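Local structure of UDP-N-acetylglucosamine--peptide N-acetylglucosaminyltransferase stabilizing protein GtfB (Streptococcus gordonii, 5E9T) at residues E32-D40 / Y120-A128. The protein stabilises the glycosyltransferase GtfA and binds the serine-rich adhesin GspB, so that the GtfA-GtfB complex can attach the first N-acetylglucosamine residues to it. Sequence-based numbering, arbitrary orientation.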
loop_
_atom_site.group_PDB
_atom_site.type_symbol
_atom_site.label_atom_id
_atom_site.label_comp_id
_atom_site.label_asym_id
_atom_site.label_seq_id
_atom_site.Cartn_x
_atom_site.Cartn_y
_atom_site.Cartn_z
ATOM N N GLU B 32 20.099 19.904 24.773
ATOM C CA GLU B 32 19.087 19.080 24.129
ATOM C C GLU B 32 17.929 19.943 23.643
ATOM O O GLU B 32 17.576 20.954 24.255
ATOM C CB GLU B 32 18.602 18.012 25.116
ATOM C CG GLU B 32 17.342 17.256 24.727
ATOM C CD GLU B 32 16.661 16.625 25.931
ATOM O OE1 GLU B 32 16.563 17.304 26.975
ATOM O OE2 GLU B 32 16.230 15.455 25.839
ATOM N N ALA B 33 17.313 19.504 22.548
ATOM C CA ALA B 33 16.269 20.224 21.832
ATOM C C ALA B 33 14.913 20.061 22.493
ATOM O O ALA B 33 13.879 20.260 21.841
ATOM C CB ALA B 33 16.213 19.771 20.369
ATOM N N ASN B 34 14.927 19.627 23.754
ATOM C CA ASN B 34 13.726 19.310 24.515
ATOM C C ASN B 34 12.667 20.399 24.402
ATOM O O ASN B 34 12.941 21.583 24.623
ATOM C CB ASN B 34 14.120 19.119 25.981
ATOM C CG ASN B 34 13.045 18.441 26.792
ATOM O OD1 ASN B 34 11.899 18.890 26.834
ATOM N ND2 ASN B 34 13.413 17.350 27.453
ATOM N N GLY B 35 11.445 19.973 24.084
ATOM C CA GLY B 35 10.335 20.876 23.876
ATOM C C GLY B 35 9.561 21.202 25.135
ATOM O O GLY B 35 8.825 22.193 25.163
ATOM N N PHE B 36 9.690 20.390 26.180
ATOM C CA PHE B 36 9.076 20.725 27.459
ATOM C C PHE B 36 10.219 21.036 28.422
ATOM O O PHE B 36 10.657 20.174 29.184
ATOM C CB PHE B 36 8.225 19.554 27.975
ATOM C CG PHE B 36 7.172 19.073 27.009
ATOM C CD1 PHE B 36 7.517 18.403 25.845
ATOM C CD2 PHE B 36 5.829 19.247 27.299
ATOM C CE1 PHE B 36 6.547 17.960 24.970
ATOM C CE2 PHE B 36 4.855 18.801 26.432
ATOM C CZ PHE B 36 5.215 18.157 25.265
ATOM N N LEU B 37 10.556 22.250 28.503
ATOM C CA LEU B 37 11.541 22.747 29.455
ATOM C C LEU B 37 10.859 23.572 30.528
ATOM O O LEU B 37 9.888 24.285 30.237
ATOM C CB LEU B 37 12.633 23.592 28.802
ATOM C CG LEU B 37 13.726 22.781 28.102
ATOM C CD1 LEU B 37 14.741 23.693 27.438
ATOM C CD2 LEU B 37 14.421 21.816 29.059
ATOM N N PRO B 38 11.211 23.387 31.799
ATOM C CA PRO B 38 10.784 24.359 32.813
ATOM C C PRO B 38 11.120 25.777 32.365
ATOM O O PRO B 38 12.168 26.024 31.763
ATOM C CB PRO B 38 11.582 23.953 34.055
ATOM C CG PRO B 38 11.912 22.511 33.837
ATOM C CD PRO B 38 12.122 22.369 32.359
ATOM N N ASP B 39 10.211 26.716 32.656
ATOM C CA ASP B 39 10.443 28.112 32.296
ATOM C C ASP B 39 11.766 28.616 32.844
ATOM O O ASP B 39 12.322 29.589 32.323
ATOM C CB ASP B 39 9.301 28.988 32.810
ATOM C CG ASP B 39 7.947 28.342 32.621
ATOM O OD1 ASP B 39 7.441 28.344 31.478
ATOM O OD2 ASP B 39 7.392 27.829 33.617
ATOM N N ASP B 40 12.266 27.959 33.893
ATOM C CA ASP B 40 13.602 28.205 34.420
ATOM C C ASP B 40 14.659 28.229 33.322
ATOM O O ASP B 40 15.576 29.059 33.349
ATOM C CB ASP B 40 13.930 27.112 35.436
ATOM C CG ASP B 40 14.622 27.639 36.659
ATOM O OD1 ASP B 40 14.436 28.829 36.983
ATOM O OD2 ASP B 40 15.343 26.855 37.308
ATOM N N TYR B 120 6.975 18.029 19.245
ATOM C CA TYR B 120 6.069 19.003 19.826
ATOM C C TYR B 120 6.620 19.506 21.153
ATOM O O TYR B 120 7.341 18.792 21.859
ATOM C CB TYR B 120 4.669 18.401 20.009
ATOM C CG TYR B 120 3.962 18.166 18.691
ATOM C CD1 TYR B 120 4.319 17.103 17.870
ATOM C CD2 TYR B 120 2.951 19.016 18.261
ATOM C CE1 TYR B 120 3.686 16.891 16.660
ATOM C CE2 TYR B 120 2.312 18.809 17.052
ATOM C CZ TYR B 120 2.683 17.744 16.257
ATOM O OH TYR B 120 2.053 17.531 15.053
ATOM N N ASN B 121 6.287 20.752 21.474
ATOM C CA ASN B 121 6.730 21.413 22.688
ATOM C C ASN B 121 5.589 21.440 23.708
ATOM O O ASN B 121 4.522 20.855 23.499
ATOM C CB ASN B 121 7.249 22.814 22.354
ATOM C CG ASN B 121 6.234 23.652 21.595
ATOM O OD1 ASN B 121 5.028 23.435 21.702
ATOM N ND2 ASN B 121 6.720 24.620 20.831
ATOM N N LYS B 122 5.814 22.120 24.836
ATOM C CA LYS B 122 4.761 22.236 25.838
ATOM C C LYS B 122 3.632 23.153 25.387
ATOM O O LYS B 122 2.543 23.101 25.968
ATOM C CB LYS B 122 5.340 22.726 27.169
ATOM C CG LYS B 122 5.876 24.150 27.157
ATOM C CD LYS B 122 6.486 24.504 28.507
ATOM C CE LYS B 122 7.305 25.784 28.439
ATOM N NZ LYS B 122 8.247 25.901 29.588
ATOM N N GLN B 123 3.861 23.980 24.369
ATOM C CA GLN B 123 2.819 24.854 23.847
ATOM C C GLN B 123 1.933 24.165 22.821
ATOM O O GLN B 123 0.999 24.794 22.312
ATOM C CB GLN B 123 3.437 26.112 23.223
ATOM C CG GLN B 123 4.277 26.966 24.172
ATOM C CD GLN B 123 5.678 26.415 24.386
ATOM O OE1 GLN B 123 5.974 25.279 24.017
ATOM N NE2 GLN B 123 6.547 27.220 24.980
ATOM N N GLY B 124 2.201 22.900 22.504
ATOM C CA GLY B 124 1.403 22.157 21.553
ATOM C C GLY B 124 1.789 22.337 20.103
ATOM O O GLY B 124 1.205 21.674 19.237
ATOM N N ARG B 125 2.731 23.225 19.803
ATOM C CA ARG B 125 3.196 23.410 18.438
ATOM C C ARG B 125 4.238 22.361 18.066
ATOM O O ARG B 125 4.933 21.814 18.926
ATOM C CB ARG B 125 3.788 24.805 18.258
ATOM C CG ARG B 125 3.694 25.306 16.837
ATOM C CD ARG B 125 4.614 26.480 16.593
ATOM N NE ARG B 125 5.952 26.241 17.121
ATOM C CZ ARG B 125 7.067 26.620 16.509
ATOM N NH1 ARG B 125 7.001 27.231 15.337
ATOM N NH2 ARG B 125 8.248 26.376 17.055
ATOM N N CYS B 126 4.342 22.084 16.766
ATOM C CA CYS B 126 5.398 21.224 16.240
ATOM C C CYS B 126 6.551 22.113 15.790
ATOM O O CYS B 126 6.453 22.802 14.769
ATOM C CB CYS B 126 4.872 20.372 15.088
ATOM S SG CYS B 126 6.143 19.536 14.102
ATOM N N PHE B 127 7.642 22.102 16.556
ATOM C CA PHE B 127 8.782 22.966 16.285
ATOM C C PHE B 127 9.892 22.289 15.493
ATOM O O PHE B 127 10.805 22.981 15.028
ATOM C CB PHE B 127 9.355 23.517 17.601
ATOM C CG PHE B 127 10.001 22.482 18.472
ATOM C CD1 PHE B 127 9.236 21.665 19.285
ATOM C CD2 PHE B 127 11.379 22.342 18.497
ATOM C CE1 PHE B 127 9.832 20.715 20.092
ATOM C CE2 PHE B 127 11.980 21.395 19.303
ATOM C CZ PHE B 127 11.206 20.581 20.101
ATOM N N ALA B 128 9.842 20.972 15.318
ATOM C CA ALA B 128 10.932 20.281 14.649
ATOM C C ALA B 128 10.416 19.042 13.936
ATOM O O ALA B 128 9.519 18.355 14.434
ATOM C CB ALA B 128 12.031 19.891 15.641
#
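Phe36 lays one face of its ring over the backbone between Asn121 and Lys122, with Lys122 N 3.7 Å above the plane near the ring centre and Asn121 C nearer the rim. The CB of Lys122 closes on the same ring at CD2, 3.5 Å away. CG of Phe36 stands anti to its own carbonyl carbon (chi1 -55°), which carries the phenyl group over the peptide. The same amide, Lys122 N, donates to Gly35 O at 3.0 Å. From there the lysine side chain runs extended beyond CG and past Phe36 in the opposite direction. Its ammonium group forms a salt bridge with Asp39 through OD1, 3.2 Å from Lys122 NZ and above the carboxylate plane, tying the lysine to the 32-40 loop. Asn34 braces that loop with an Asx turn: its OD1 accepts from Phe36 N at 2.7 Å in the carbonyl plane, while its ND2 holds Glu32 OE1. Phe127 points at the loop and meets Ala33 O with its ring edge, CZ lying 3.2 Å from that oxygen; CE1 of Phe127 also packs against Gly35 CA at 3.8 Å. Lys122 sits in the type I turn from Asn121 to Gly124 that links antiparallel strands 114-120 and 126-132, where Phe127 belongs to a classic bulge opposite Arg119. The contact thus docks this hairpin end onto the loop between parallel strands 28-30 and 41-42, joining the two sheets, with Tyr143 of strand 138-144 touching both Ala33 and Phe127.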